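Side-chain contacts in CELL WALL surface anchor family protein (Streptococcus pneumoniae, PDB 2WW8), which is the adhesin of the pneumococcal pilus, an elongated multidomain surface protein that probably attaches the bacterium to host cells: residues I738-V743 with V819-V824; G842-N847 with Y851-P856; G776-V781 with K792-G797; A89-I94 with Y99-A104. All coordinates share one frame; numbering follows the deposited sequence.

Contact 1: residues I738-V743 with V819-V824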
loop_
_atom_site.group_PDB
_atom_site.type_symbol
_atom_site.label_atom_id
_atom_site.label_comp_id
_atom_site.label_asym_id
_atom_site.label_seq_id
_atom_site.Cartn_x
_atom_site.Cartn_y
_atom_site.Cartn_z
ATOM N N ILE A 738 50.883 -45.913 -40.577
ATOM C CA ILE A 738 51.678 -45.875 -41.800
ATOM C C ILE A 738 51.924 -47.335 -42.209
ATOM O O ILE A 738 52.130 -48.216 -41.364
ATOM C CB ILE A 738 52.987 -45.037 -41.641
ATOM C CG1 ILE A 738 53.720 -44.944 -42.984
ATOM C CG2 ILE A 738 53.911 -45.595 -40.529
ATOM C CD1 ILE A 738 54.656 -43.732 -43.114
ATOM N N GLU A 739 51.837 -47.600 -43.504
ATOM C CA GLU A 739 51.996 -48.953 -44.016
ATOM C C GLU A 739 52.965 -48.920 -45.205
ATOM O O GLU A 739 52.872 -48.008 -46.039
ATOM C CB GLU A 739 50.652 -49.481 -44.482
ATOM C CG GLU A 739 50.748 -50.883 -45.024
ATOM C CD GLU A 739 49.382 -51.383 -45.387
ATOM O OE1 GLU A 739 48.923 -51.102 -46.521
ATOM O OE2 GLU A 739 48.772 -52.017 -44.495
ATOM N N PHE A 740 53.858 -49.907 -45.274
ATOM C CA PHE A 740 54.872 -50.026 -46.329
ATOM C C PHE A 740 54.628 -51.395 -46.981
ATOM O O PHE A 740 54.161 -52.351 -46.329
ATOM C CB PHE A 740 56.292 -50.019 -45.751
ATOM C CG PHE A 740 56.675 -48.771 -44.979
ATOM C CD1 PHE A 740 56.418 -48.641 -43.617
ATOM C CD2 PHE A 740 57.358 -47.744 -45.602
ATOM C CE1 PHE A 740 56.794 -47.488 -42.905
ATOM C CE2 PHE A 740 57.739 -46.593 -44.889
ATOM C CZ PHE A 740 57.472 -46.466 -43.532
ATOM N N ILE A 741 54.909 -51.481 -48.281
ATOM C CA ILE A 741 54.834 -52.743 -48.987
ATOM C C ILE A 741 56.260 -53.086 -49.408
ATOM O O ILE A 741 56.917 -52.316 -50.145
ATOM C CB ILE A 741 53.908 -52.694 -50.196
ATOM C CG1 ILE A 741 52.491 -52.304 -49.768
ATOM C CG2 ILE A 741 53.879 -54.078 -50.891
ATOM C CD1 ILE A 741 51.983 -51.058 -50.397
ATOM N N LYS A 742 56.739 -54.230 -48.903
ATOM C CA LYS A 742 58.044 -54.766 -49.311
ATOM C C LYS A 742 57.913 -55.395 -50.704
ATOM O O LYS A 742 57.052 -56.264 -50.906
ATOM C CB LYS A 742 58.517 -55.861 -48.348
ATOM C CG LYS A 742 59.970 -56.323 -48.700
ATOM C CD LYS A 742 60.968 -55.242 -48.227
ATOM C CE LYS A 742 62.437 -55.638 -48.427
ATOM N NZ LYS A 742 62.668 -56.029 -49.845
ATOM N N VAL A 743 58.750 -54.986 -51.656
ATOM C CA VAL A 743 58.623 -55.477 -53.030
ATOM C C VAL A 743 59.965 -55.769 -53.701
ATOM O O VAL A 743 61.021 -55.252 -53.308
ATOM C CB VAL A 743 57.850 -54.480 -53.978
ATOM C CG1 VAL A 743 56.473 -54.131 -53.417
ATOM C CG2 VAL A 743 58.696 -53.209 -54.254
ATOM N N VAL A 819 64.031 -46.384 -43.479
ATOM C CA VAL A 819 63.190 -45.195 -43.563
ATOM C C VAL A 819 63.139 -44.489 -42.212
ATOM O O VAL A 819 63.084 -45.144 -41.155
ATOM C CB VAL A 819 61.711 -45.527 -43.903
ATOM C CG1 VAL A 819 60.927 -44.226 -44.183
ATOM C CG2 VAL A 819 61.586 -46.466 -45.090
ATOM N N ALA A 820 63.152 -43.156 -42.289
ATOM C CA ALA A 820 62.883 -42.272 -41.151
ATOM C C ALA A 820 61.566 -41.550 -41.378
ATOM O O ALA A 820 61.211 -41.207 -42.515
ATOM C CB ALA A 820 63.990 -41.236 -40.965
ATOM N N PHE A 821 60.845 -41.315 -40.287
ATOM C CA PHE A 821 59.660 -40.447 -40.380
ATOM C C PHE A 821 59.322 -39.976 -38.973
ATOM O O PHE A 821 59.903 -40.486 -38.015
ATOM C CB PHE A 821 58.460 -41.165 -41.009
ATOM C CG PHE A 821 58.000 -42.393 -40.249
ATOM C CD1 PHE A 821 58.476 -43.659 -40.586
ATOM C CD2 PHE A 821 57.097 -42.291 -39.186
ATOM C CE1 PHE A 821 58.046 -44.798 -39.885
ATOM C CE2 PHE A 821 56.664 -43.409 -38.488
ATOM C CZ PHE A 821 57.124 -44.666 -38.837
ATOM N N GLN A 822 58.393 -39.024 -38.879
ATOM C CA GLN A 822 57.885 -38.470 -37.632
ATOM C C GLN A 822 56.364 -38.576 -37.562
ATOM O O GLN A 822 55.666 -38.459 -38.576
ATOM C CB GLN A 822 58.231 -36.984 -37.573
ATOM C CG GLN A 822 59.466 -36.669 -36.791
ATOM C CD GLN A 822 59.437 -35.231 -36.294
ATOM O OE1 GLN A 822 59.213 -34.960 -35.113
ATOM N NE2 GLN A 822 59.645 -34.300 -37.213
ATOM N N ILE A 823 55.844 -38.790 -36.357
ATOM C CA ILE A 823 54.408 -38.664 -36.098
ATOM C C ILE A 823 54.256 -37.381 -35.247
ATOM O O ILE A 823 54.883 -37.242 -34.184
ATOM C CB ILE A 823 53.794 -39.938 -35.400
ATOM C CG1 ILE A 823 54.057 -41.265 -36.143
ATOM C CG2 ILE A 823 52.295 -39.773 -35.183
ATOM C CD1 ILE A 823 53.355 -41.447 -37.480
ATOM N N VAL A 824 53.468 -36.431 -35.744
ATOM C CA VAL A 824 53.193 -35.167 -35.051
ATOM C C VAL A 824 51.692 -34.908 -35.102
ATOM O O VAL A 824 51.092 -34.912 -36.190
ATOM C CB VAL A 824 53.947 -33.960 -35.660
ATOM C CG1 VAL A 824 53.111 -33.263 -36.738
ATOM C CG2 VAL A 824 54.274 -32.923 -34.593
#

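Contact 2: residues G842-N847 with Y851-P856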
loop_
_atom_site.group_PDB
_atom_site.type_symbol
_atom_site.label_atom_id
_atom_site.label_comp_id
_atom_site.label_asym_id
_atom_site.label_seq_id
_atom_site.Cartn_x
_atom_site.Cartn_y
_atom_site.Cartn_z
ATOM N N GLY A 842 65.651 -49.996 -50.904
ATOM C CA GLY A 842 65.358 -48.568 -51.129
ATOM C C GLY A 842 63.957 -48.267 -50.658
ATOM O O GLY A 842 63.190 -49.220 -50.355
ATOM N N TYR A 843 63.676 -46.967 -50.546
ATOM C CA TYR A 843 62.351 -46.463 -50.202
ATOM C C TYR A 843 61.856 -45.760 -51.465
ATOM O O TYR A 843 62.642 -45.067 -52.127
ATOM C CB TYR A 843 62.389 -45.443 -49.045
ATOM C CG TYR A 843 61.104 -44.631 -48.948
ATOM C CD1 TYR A 843 59.935 -45.199 -48.420
ATOM C CD2 TYR A 843 61.050 -43.306 -49.392
ATOM C CE1 TYR A 843 58.745 -44.492 -48.327
ATOM C CE2 TYR A 843 59.849 -42.582 -49.323
ATOM C CZ TYR A 843 58.698 -43.180 -48.774
ATOM O OH TYR A 843 57.523 -42.464 -48.695
ATOM N N GLU A 844 60.571 -45.925 -51.777
ATOM C CA GLU A 844 59.938 -45.186 -52.881
ATOM C C GLU A 844 58.498 -44.893 -52.456
ATOM O O GLU A 844 57.856 -45.618 -51.672
ATOM C CB GLU A 844 59.994 -45.895 -54.261
ATOM C CG GLU A 844 61.404 -46.421 -54.776
ATOM C CD GLU A 844 61.390 -47.232 -56.109
ATOM O OE1 GLU A 844 60.441 -47.079 -56.932
ATOM O OE2 GLU A 844 62.372 -47.982 -56.405
ATOM N N PHE A 845 58.015 -43.784 -52.993
ATOM C CA PHE A 845 56.680 -43.285 -52.704
ATOM C C PHE A 845 55.972 -43.187 -54.056
ATOM O O PHE A 845 56.313 -42.302 -54.848
ATOM C CB PHE A 845 56.742 -41.884 -52.116
ATOM C CG PHE A 845 55.393 -41.375 -51.691
ATOM C CD1 PHE A 845 54.610 -42.114 -50.808
ATOM C CD2 PHE A 845 54.913 -40.152 -52.143
ATOM C CE1 PHE A 845 53.359 -41.663 -50.403
ATOM C CE2 PHE A 845 53.653 -39.670 -51.729
ATOM C CZ PHE A 845 52.873 -40.433 -50.864
ATOM N N THR A 846 55.036 -44.096 -54.333
ATOM C CA THR A 846 54.482 -44.172 -55.692
ATOM C C THR A 846 53.000 -44.415 -55.644
ATOM O O THR A 846 52.548 -45.379 -55.017
ATOM C CB THR A 846 55.056 -45.361 -56.487
ATOM O OG1 THR A 846 56.465 -45.179 -56.574
ATOM C CG2 THR A 846 54.392 -45.489 -57.874
ATOM N N ASN A 847 52.286 -43.559 -56.362
ATOM C CA ASN A 847 50.849 -43.740 -56.520
ATOM C C ASN A 847 50.254 -43.917 -55.099
ATOM O O ASN A 847 49.590 -44.912 -54.823
ATOM C CB ASN A 847 50.589 -44.919 -57.479
ATOM C CG ASN A 847 50.774 -44.531 -58.957
ATOM O OD1 ASN A 847 51.149 -43.404 -59.286
ATOM N ND2 ASN A 847 50.491 -45.461 -59.847
ATOM N N TYR A 851 56.726 -47.858 -50.497
ATOM C CA TYR A 851 57.295 -49.116 -50.930
ATOM C C TYR A 851 58.685 -49.216 -50.317
ATOM O O TYR A 851 59.412 -48.217 -50.226
ATOM C CB TYR A 851 57.412 -49.125 -52.467
ATOM C CG TYR A 851 56.054 -49.306 -53.124
ATOM C CD1 TYR A 851 55.502 -50.578 -53.267
ATOM C CD2 TYR A 851 55.295 -48.194 -53.559
ATOM C CE1 TYR A 851 54.230 -50.744 -53.840
ATOM C CE2 TYR A 851 54.018 -48.351 -54.131
ATOM C CZ TYR A 851 53.516 -49.637 -54.285
ATOM O OH TYR A 851 52.270 -49.800 -54.847
ATOM N N ILE A 852 59.059 -50.421 -49.906
ATOM C CA ILE A 852 60.468 -50.719 -49.680
ATOM C C ILE A 852 60.962 -51.797 -50.646
ATOM O O ILE A 852 60.415 -52.901 -50.707
ATOM C CB ILE A 852 60.735 -51.139 -48.227
ATOM C CG1 ILE A 852 60.294 -49.984 -47.311
ATOM C CG2 ILE A 852 62.216 -51.658 -48.053
ATOM C CD1 ILE A 852 60.183 -50.450 -45.888
ATOM N N THR A 853 61.994 -51.459 -51.408
ATOM C CA THR A 853 62.454 -52.398 -52.440
ATOM C C THR A 853 63.614 -53.310 -51.954
ATOM O O THR A 853 64.454 -52.899 -51.128
ATOM C CB THR A 853 62.826 -51.610 -53.736
ATOM O OG1 THR A 853 63.932 -50.749 -53.450
ATOM C CG2 THR A 853 61.671 -50.697 -54.203
ATOM N N ASN A 854 63.639 -54.539 -52.482
ATOM C CA ASN A 854 64.786 -55.454 -52.423
ATOM C C ASN A 854 65.221 -55.864 -53.808
ATOM O O ASN A 854 64.368 -56.100 -54.685
ATOM C CB ASN A 854 64.444 -56.726 -51.667
ATOM C CG ASN A 854 64.108 -56.446 -50.206
ATOM O OD1 ASN A 854 64.983 -56.258 -49.346
ATOM N N GLU A 855 66.544 -55.929 -54.000
ATOM C CA GLU A 855 67.097 -56.311 -55.291
ATOM C C GLU A 855 67.270 -57.823 -55.248
ATOM O O GLU A 855 67.886 -58.350 -54.331
ATOM C CB GLU A 855 68.470 -55.667 -55.504
ATOM C CG GLU A 855 68.451 -54.163 -55.589
ATOM C CD GLU A 855 69.844 -53.580 -55.853
ATOM O OE1 GLU A 855 70.718 -54.287 -56.406
ATOM O OE2 GLU A 855 70.051 -52.407 -55.492
ATOM N N PRO A 856 66.723 -58.529 -56.245
ATOM C CA PRO A 856 66.953 -59.971 -56.382
ATOM C C PRO A 856 68.435 -60.279 -56.639
ATOM O O PRO A 856 69.178 -59.503 -57.243
ATOM C CB PRO A 856 66.099 -60.332 -57.599
ATOM C CG PRO A 856 66.127 -59.091 -58.420
ATOM C CD PRO A 856 65.985 -57.979 -57.393
HETATM O O HOH W 1 64.333 -48.318 -54.567
HETATM O O HOH W 2 50.964 -47.630 -55.506
#

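Contact 3: residues G776-V781 with K792-G797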
loop_
_atom_site.group_PDB
_atom_site.type_symbol
_atom_site.label_atom_id
_atom_site.label_comp_id
_atom_site.label_asym_id
_atom_site.label_seq_id
_atom_site.Cartn_x
_atom_site.Cartn_y
_atom_site.Cartn_z
ATOM N N GLY A 776 56.859 -56.829 -27.299
ATOM C CA GLY A 776 57.620 -57.232 -28.482
ATOM C C GLY A 776 57.139 -56.472 -29.701
ATOM O O GLY A 776 57.263 -56.949 -30.834
ATOM N N THR A 777 56.601 -55.277 -29.459
ATOM C CA THR A 777 55.788 -54.590 -30.458
ATOM C C THR A 777 56.532 -54.000 -31.668
ATOM O O THR A 777 57.414 -53.135 -31.556
ATOM C CB THR A 777 54.820 -53.564 -29.820
ATOM O OG1 THR A 777 53.698 -53.395 -30.699
ATOM C CG2 THR A 777 55.509 -52.207 -29.601
ATOM N N TYR A 778 56.147 -54.507 -32.836
ATOM C CA TYR A 778 56.758 -54.143 -34.109
ATOM C C TYR A 778 58.264 -54.440 -34.122
ATOM O O TYR A 778 59.062 -53.696 -34.695
ATOM C CB TYR A 778 56.463 -52.677 -34.448
ATOM C CG TYR A 778 54.989 -52.394 -34.603
ATOM C CD1 TYR A 778 54.135 -53.337 -35.176
ATOM C CD2 TYR A 778 54.450 -51.166 -34.186
ATOM C CE1 TYR A 778 52.772 -53.077 -35.333
ATOM C CE2 TYR A 778 53.088 -50.892 -34.331
ATOM C CZ TYR A 778 52.257 -51.852 -34.901
ATOM O OH TYR A 778 50.920 -51.567 -35.058
ATOM N N GLN A 779 58.645 -55.539 -33.479
ATOM C CA GLN A 779 60.022 -56.009 -33.470
ATOM C C GLN A 779 59.986 -57.335 -34.210
ATOM O O GLN A 779 59.102 -58.153 -33.917
ATOM C CB GLN A 779 60.507 -56.164 -32.033
ATOM C CG GLN A 779 60.662 -54.813 -31.386
ATOM C CD GLN A 779 61.989 -54.204 -31.738
ATOM O OE1 GLN A 779 63.021 -54.889 -31.701
ATOM N NE2 GLN A 779 61.983 -52.921 -32.077
ATOM N N ASN A 780 60.880 -57.502 -35.195
ATOM C CA ASN A 780 60.921 -58.733 -35.994
ATOM C C ASN A 780 59.614 -59.050 -36.685
ATOM O O ASN A 780 59.098 -60.154 -36.576
ATOM C CB ASN A 780 61.254 -59.946 -35.114
ATOM C CG ASN A 780 62.704 -59.981 -34.715
ATOM O OD1 ASN A 780 63.348 -58.954 -34.507
ATOM N ND2 ASN A 780 63.238 -61.189 -34.624
ATOM N N VAL A 781 59.045 -58.080 -37.378
ATOM C CA VAL A 781 57.786 -58.354 -38.054
ATOM C C VAL A 781 58.170 -58.946 -39.403
ATOM O O VAL A 781 59.015 -58.414 -40.112
ATOM C CB VAL A 781 56.873 -57.124 -38.155
ATOM C CG1 VAL A 781 56.699 -56.520 -36.775
ATOM C CG2 VAL A 781 57.477 -56.076 -39.073
ATOM N N LYS A 792 50.269 -49.067 -36.641
ATOM C CA LYS A 792 49.143 -48.222 -36.220
ATOM C C LYS A 792 49.273 -47.977 -34.713
ATOM O O LYS A 792 50.131 -48.594 -34.073
ATOM C CB LYS A 792 47.804 -48.861 -36.624
ATOM C CG LYS A 792 47.388 -50.018 -35.734
ATOM C CD LYS A 792 46.562 -51.059 -36.498
ATOM C CE LYS A 792 46.009 -52.101 -35.517
ATOM N NZ LYS A 792 44.563 -51.793 -35.202
ATOM N N ASN A 793 48.452 -47.077 -34.168
ATOM C CA ASN A 793 48.498 -46.711 -32.742
ATOM C C ASN A 793 49.861 -46.167 -32.300
ATOM O O ASN A 793 50.342 -46.463 -31.205
ATOM C CB ASN A 793 48.068 -47.868 -31.827
ATOM C CG ASN A 793 46.783 -48.541 -32.285
ATOM O OD1 ASN A 793 45.784 -47.888 -32.605
ATOM N ND2 ASN A 793 46.812 -49.870 -32.323
ATOM N N LEU A 794 50.481 -45.383 -33.181
ATOM C CA LEU A 794 51.819 -44.861 -32.937
ATOM C C LEU A 794 51.796 -43.496 -32.244
ATOM O O LEU A 794 51.147 -42.578 -32.734
ATOM C CB LEU A 794 52.591 -44.757 -34.253
ATOM C CG LEU A 794 52.922 -45.994 -35.097
ATOM C CD1 LEU A 794 53.737 -45.481 -36.275
ATOM C CD2 LEU A 794 53.694 -47.086 -34.327
ATOM N N SER A 795 52.521 -43.384 -31.132
ATOM C CA SER A 795 52.698 -42.127 -30.390
ATOM C C SER A 795 53.523 -41.107 -31.168
ATOM O O SER A 795 54.272 -41.458 -32.097
ATOM C CB SER A 795 53.448 -42.373 -29.079
ATOM O OG SER A 795 53.105 -43.645 -28.557
ATOM N N ASP A 796 53.418 -39.846 -30.749
ATOM C CA ASP A 796 54.239 -38.800 -31.354
ATOM C C ASP A 796 55.744 -39.011 -31.170
ATOM O O ASP A 796 56.171 -39.579 -30.159
ATOM C CB ASP A 796 53.797 -37.426 -30.859
ATOM C CG ASP A 796 52.554 -36.930 -31.580
ATOM O OD1 ASP A 796 51.797 -37.761 -32.144
ATOM O OD2 ASP A 796 52.361 -35.691 -31.579
ATOM N N GLY A 797 56.531 -38.581 -32.158
ATOM C CA GLY A 797 57.991 -38.609 -32.050
ATOM C C GLY A 797 58.660 -39.110 -33.317
ATOM O O GLY A 797 58.010 -39.217 -34.360
HETATM O O HOH W 3 49.998 -51.153 -32.039
#

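Contact 4: residues A89-I94 with Y99-A104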
loop_
_atom_site.group_PDB
_atom_site.type_symbol
_atom_site.label_atom_id
_atom_site.label_comp_id
_atom_site.label_asym_id
_atom_site.label_seq_id
_atom_site.Cartn_x
_atom_site.Cartn_y
_atom_site.Cartn_z
ATOM N N ALA A 89 32.124 -23.194 -28.536
ATOM C CA ALA A 89 31.515 -22.820 -29.812
ATOM C C ALA A 89 30.006 -22.574 -29.666
ATOM O O ALA A 89 29.260 -23.458 -29.262
ATOM C CB ALA A 89 31.791 -23.860 -30.883
ATOM N N ILE A 90 29.561 -21.367 -30.007
ATOM C CA ILE A 90 28.217 -20.910 -29.659
ATOM C C ILE A 90 27.394 -20.684 -30.923
ATOM O O ILE A 90 27.781 -19.862 -31.744
ATOM C CB ILE A 90 28.299 -19.563 -28.893
ATOM C CG1 ILE A 90 29.330 -19.618 -27.761
ATOM C CG2 ILE A 90 26.925 -19.136 -28.381
ATOM C CD1 ILE A 90 29.923 -18.272 -27.423
ATOM N N PHE A 91 26.283 -21.397 -31.080
ATOM C CA PHE A 91 25.245 -21.044 -32.052
ATOM C C PHE A 91 24.084 -20.233 -31.439
ATOM O O PHE A 91 23.362 -20.729 -30.572
ATOM C CB PHE A 91 24.676 -22.301 -32.712
ATOM C CG PHE A 91 25.660 -23.048 -33.569
ATOM C CD1 PHE A 91 25.710 -22.813 -34.938
ATOM C CD2 PHE A 91 26.529 -23.983 -33.009
ATOM C CE1 PHE A 91 26.614 -23.498 -35.739
ATOM C CE2 PHE A 91 27.442 -24.679 -33.797
ATOM C CZ PHE A 91 27.485 -24.438 -35.168
ATOM N N SER A 92 23.887 -19.000 -31.905
ATOM C CA SER A 92 22.851 -18.084 -31.413
ATOM C C SER A 92 21.674 -17.978 -32.388
ATOM O O SER A 92 21.743 -18.502 -33.497
ATOM C CB SER A 92 23.459 -16.685 -31.298
ATOM O OG SER A 92 24.501 -16.677 -30.345
ATOM N N ASN A 93 20.592 -17.304 -32.010
ATOM C CA ASN A 93 19.568 -16.940 -32.984
ATOM C C ASN A 93 19.041 -18.033 -33.915
ATOM O O ASN A 93 18.827 -17.832 -35.117
ATOM C CB ASN A 93 20.068 -15.750 -33.788
ATOM C CG ASN A 93 20.241 -14.546 -32.914
ATOM O OD1 ASN A 93 21.132 -14.495 -32.069
ATOM N ND2 ASN A 93 19.353 -13.575 -33.083
ATOM N N ILE A 94 18.821 -19.204 -33.325
ATOM C CA ILE A 94 18.419 -20.376 -34.077
ATOM C C ILE A 94 16.899 -20.371 -34.159
ATOM O O ILE A 94 16.193 -20.195 -33.164
ATOM C CB ILE A 94 18.981 -21.681 -33.459
ATOM C CG1 ILE A 94 20.470 -21.539 -33.118
ATOM C CG2 ILE A 94 18.704 -22.872 -34.372
ATOM C CD1 ILE A 94 20.972 -22.504 -32.045
ATOM N N TYR A 99 17.390 -29.645 -36.456
ATOM C CA TYR A 99 18.740 -29.444 -36.977
ATOM C C TYR A 99 19.620 -30.683 -36.804
ATOM O O TYR A 99 19.431 -31.450 -35.852
ATOM C CB TYR A 99 19.410 -28.234 -36.312
ATOM C CG TYR A 99 18.691 -26.919 -36.536
ATOM C CD1 TYR A 99 17.422 -26.672 -35.979
ATOM C CD2 TYR A 99 19.281 -25.913 -37.304
ATOM C CE1 TYR A 99 16.757 -25.476 -36.196
ATOM C CE2 TYR A 99 18.620 -24.702 -37.525
ATOM C CZ TYR A 99 17.360 -24.496 -36.970
ATOM O OH TYR A 99 16.724 -23.298 -37.210
ATOM N N THR A 100 20.552 -30.880 -37.742
ATOM C CA THR A 100 21.691 -31.764 -37.503
ATOM C C THR A 100 22.937 -30.912 -37.270
ATOM O O THR A 100 23.222 -29.976 -38.027
ATOM C CB THR A 100 21.908 -32.852 -38.589
ATOM O OG1 THR A 100 20.672 -33.535 -38.826
ATOM C CG2 THR A 100 22.948 -33.896 -38.143
ATOM N N LEU A 101 23.611 -31.248 -36.170
ATOM C CA LEU A 101 24.895 -30.699 -35.731
ATOM C C LEU A 101 25.996 -31.734 -35.977
ATOM O O LEU A 101 25.904 -32.892 -35.536
ATOM C CB LEU A 101 24.860 -30.383 -34.232
ATOM C CG LEU A 101 25.732 -29.376 -33.460
ATOM C CD1 LEU A 101 26.431 -30.099 -32.307
ATOM C CD2 LEU A 101 26.747 -28.537 -34.240
ATOM N N THR A 102 27.033 -31.288 -36.684
ATOM C CA THR A 102 28.195 -32.118 -37.045
ATOM C C THR A 102 29.496 -31.371 -36.750
ATOM O O THR A 102 29.612 -30.149 -36.924
ATOM C CB THR A 102 28.227 -32.511 -38.543
ATOM O OG1 THR A 102 27.901 -31.359 -39.330
ATOM C CG2 THR A 102 27.264 -33.656 -38.871
ATOM N N GLU A 103 30.474 -32.140 -36.282
ATOM C CA GLU A 103 31.848 -31.669 -36.229
ATOM C C GLU A 103 32.463 -31.706 -37.651
ATOM O O GLU A 103 32.614 -32.765 -38.261
ATOM C CB GLU A 103 32.629 -32.498 -35.205
ATOM C CG GLU A 103 33.899 -31.851 -34.686
ATOM C CD GLU A 103 34.833 -32.875 -34.065
ATOM O OE1 GLU A 103 34.793 -34.066 -34.497
ATOM O OE2 GLU A 103 35.615 -32.503 -33.150
ATOM N N ALA A 104 32.786 -30.539 -38.199
ATOM C CA ALA A 104 33.381 -30.476 -39.526
ATOM C C ALA A 104 34.885 -30.786 -39.422
ATOM O O ALA A 104 35.387 -31.684 -40.100
ATOM C CB ALA A 104 33.108 -29.117 -40.180
#

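Contact 1: residues I738-V743 with V819-V824
I738 and F740 face V819 and F821 across two nearly antiparallel strands (162°) whose axes come no closer than 11.2 Å, a spacing that leaves the contact to side chains alone. F740 and V819 reach toward one another, and both methyls of the valine meet the far corner of the ring. F740 CE2 lies 3.9 Å from V819 CG2 and 4.0 Å from V819 CG1. The two phenylalanines meet at a slant: F821 CE1 stands at the edge of the F740 ring, near its plane, 4.1 Å from F740 CZ. Strand 736-744 belongs to one sheet and strand 816-824 to the other sheet of a prealbumin-like, CnaB-type domain, so these rings fill the middle of a beta sandwich. F821 takes the less usual setting in which CG sits between its backbone N and carbonyl carbon (chi1 60°). This carries the ring across to I738, whose CG2 methyl reaches F821 CZ at 3.7 Å, the two side chains lying alongside with reversed headings. The ring of Y799, from the same sheet as F821, meets the F821 ring with the two planes nearly parallel, while L801 and I852 pack against F740.

Contact 2: residues G842-N847 with Y851-P856
Y851 presents the edge of its ring to T846, while E844 runs roughly perpendicular to T853 on the same face of the hairpin. The carbonyl oxygen of T846 lies in the plane of the tyrosine ring, with T846 O 3.4 Å from Y851 CE2, and T846 CB packs alongside at 3.9 Å from the same carbon. A water also in that plane bridges T846 O and Y851 OH, holding the phenol end to the strand opposite. E844 extends its chain until OE2 stands 3.6 Å from T853 CG2. T853 OG1 sits between its backbone N and carbonyl carbon (chi1 64°), which turns it toward G842 and leaves CG2 facing the glutamate; a second water joins T853 OG1 to E844 OE2, at 2.7 Å from each. On the other face, the Y843 ring meets the backbone obliquely, Y843 CD1 3.6 Å from Y851 O, and its hydroxyl bonds to H850 ND1. In the backbone between the two faces, G842-T853 and E844-Y851 are hydrogen-bonded antiparallel pairs, and Y843-I852 is non-hydrogen-bonded. The bond from Y851 N to E844 O, 2.8 Å, is nearly straight at 168°. Strand 841-846 is the sheet edge, and the inner strand 849-854 pairs with 736-744, to which N854 is also joined covalently through K742: a lysine-asparagine isopeptide bond, a hallmark of CnaB-type pilin domains.

Contact 3: residues G776-V781 with K792-G797
A type II beta turn from G776 to Q779 carries Y778 up to K792 and L794 at the end of strand 788-794. The tyrosine occupies the third position of the turn with left-handed backbone angles (58/37), and the closing bond from Q779 N to G776 O is weak. Y778 CG lies anti to its carbonyl carbon (chi1 -62°), which points the ring at strand 788-794. Its side chain is polar at the tip and apolar along one flank. The hydroxyl oxygen accepts the backbone N-H of K792, with Y778 OH 3.0 Å from K792 N. The carbonyl oxygen of K792 lies in the ring plane beside the edge, 3.8 Å from Y778 CE2. Just beyond, the chain turns a corner: N793 and L794 both face G736 in a G1 beta bulge, at the margin of a sheet of the CnaB-type sandwich. L794 starts off to one side, but its end swings back toward the tyrosine, and L794 CD2 meets Y778 CE2 obliquely at 3.9 Å. The CB of K792 points away, yet its CG still passes the tyrosine hydroxyl. A water bonded to Y778 OH also accepts a weak bond from N793 ND2, 3.4 Å from the water oxygen. F791 meets the Y778 ring edge-to-face, and L758 packs against both Y778 and L794.

Contact 4: residues A89-I94 with Y99-A104
I94 lays its CG2 methyl over one face of the Y99 ring, 3.8 Å from the centroid and 28° off the ring normal, a CH-pi contact. The methyl is displaced toward the phenol end, so that I94 CG2 is closest to Y99 CZ, at 3.3 Å, and 3.5 Å from Y99 OH. It gets there because CG2 stands anti to the backbone N (chi1, measured to CG1, is -47°), and the side chains lie alongside, pointing opposite ways. The second pair is apolar: L101 CD2 approaches F91 CE2 obliquely at 3.9 Å. All four residues are buried. One shell out, the hydroxyl of Y99 is bonded to the carbonyl oxygen of K95, in the connection between the segments, which helps hold the phenol end of the ring in place under the methyl. L69 touches both F91 and Y99, I52 packs on both F91 and L101, W117 lies against L101 and V121 against I94. The backbone of F91 is bonded to V50, whereas N93 and I94 both face G48 in a G1 beta bulge where the chain turns its corner. Strand 88-94 thus pairs with 48-55 in one sheet, while 97-105 pairs with 66-71 and 116-121 in the other: consecutive strands facing across the core form a beta arch, here within a prealbumin-like beta sandwich of the CnaB type.

How the contacts relate
Contacts 1, 2 and 3 build one CnaB-type domain, and contact 4 belongs to a second; the centres of contacts 1 and 4 lie about 38 Å apart. Contacts 1 and 4 are the buried ones: each joins opposing sheets of its sandwich through apolar and aromatic side chains. Contact 2 lies within a single sheet at its partly exposed edge and relies on backbone bonds and bridging waters; contact 3, also partly exposed, mixes a tyrosine hydroxyl bond with leucine packing. Strand 736-744 is shared ground, flanked in its sheet by strand 849-854 of contact 2 and strand 788-794 of contact 3, and the covalent K742-N854 link fastens contact 1 to contact 2.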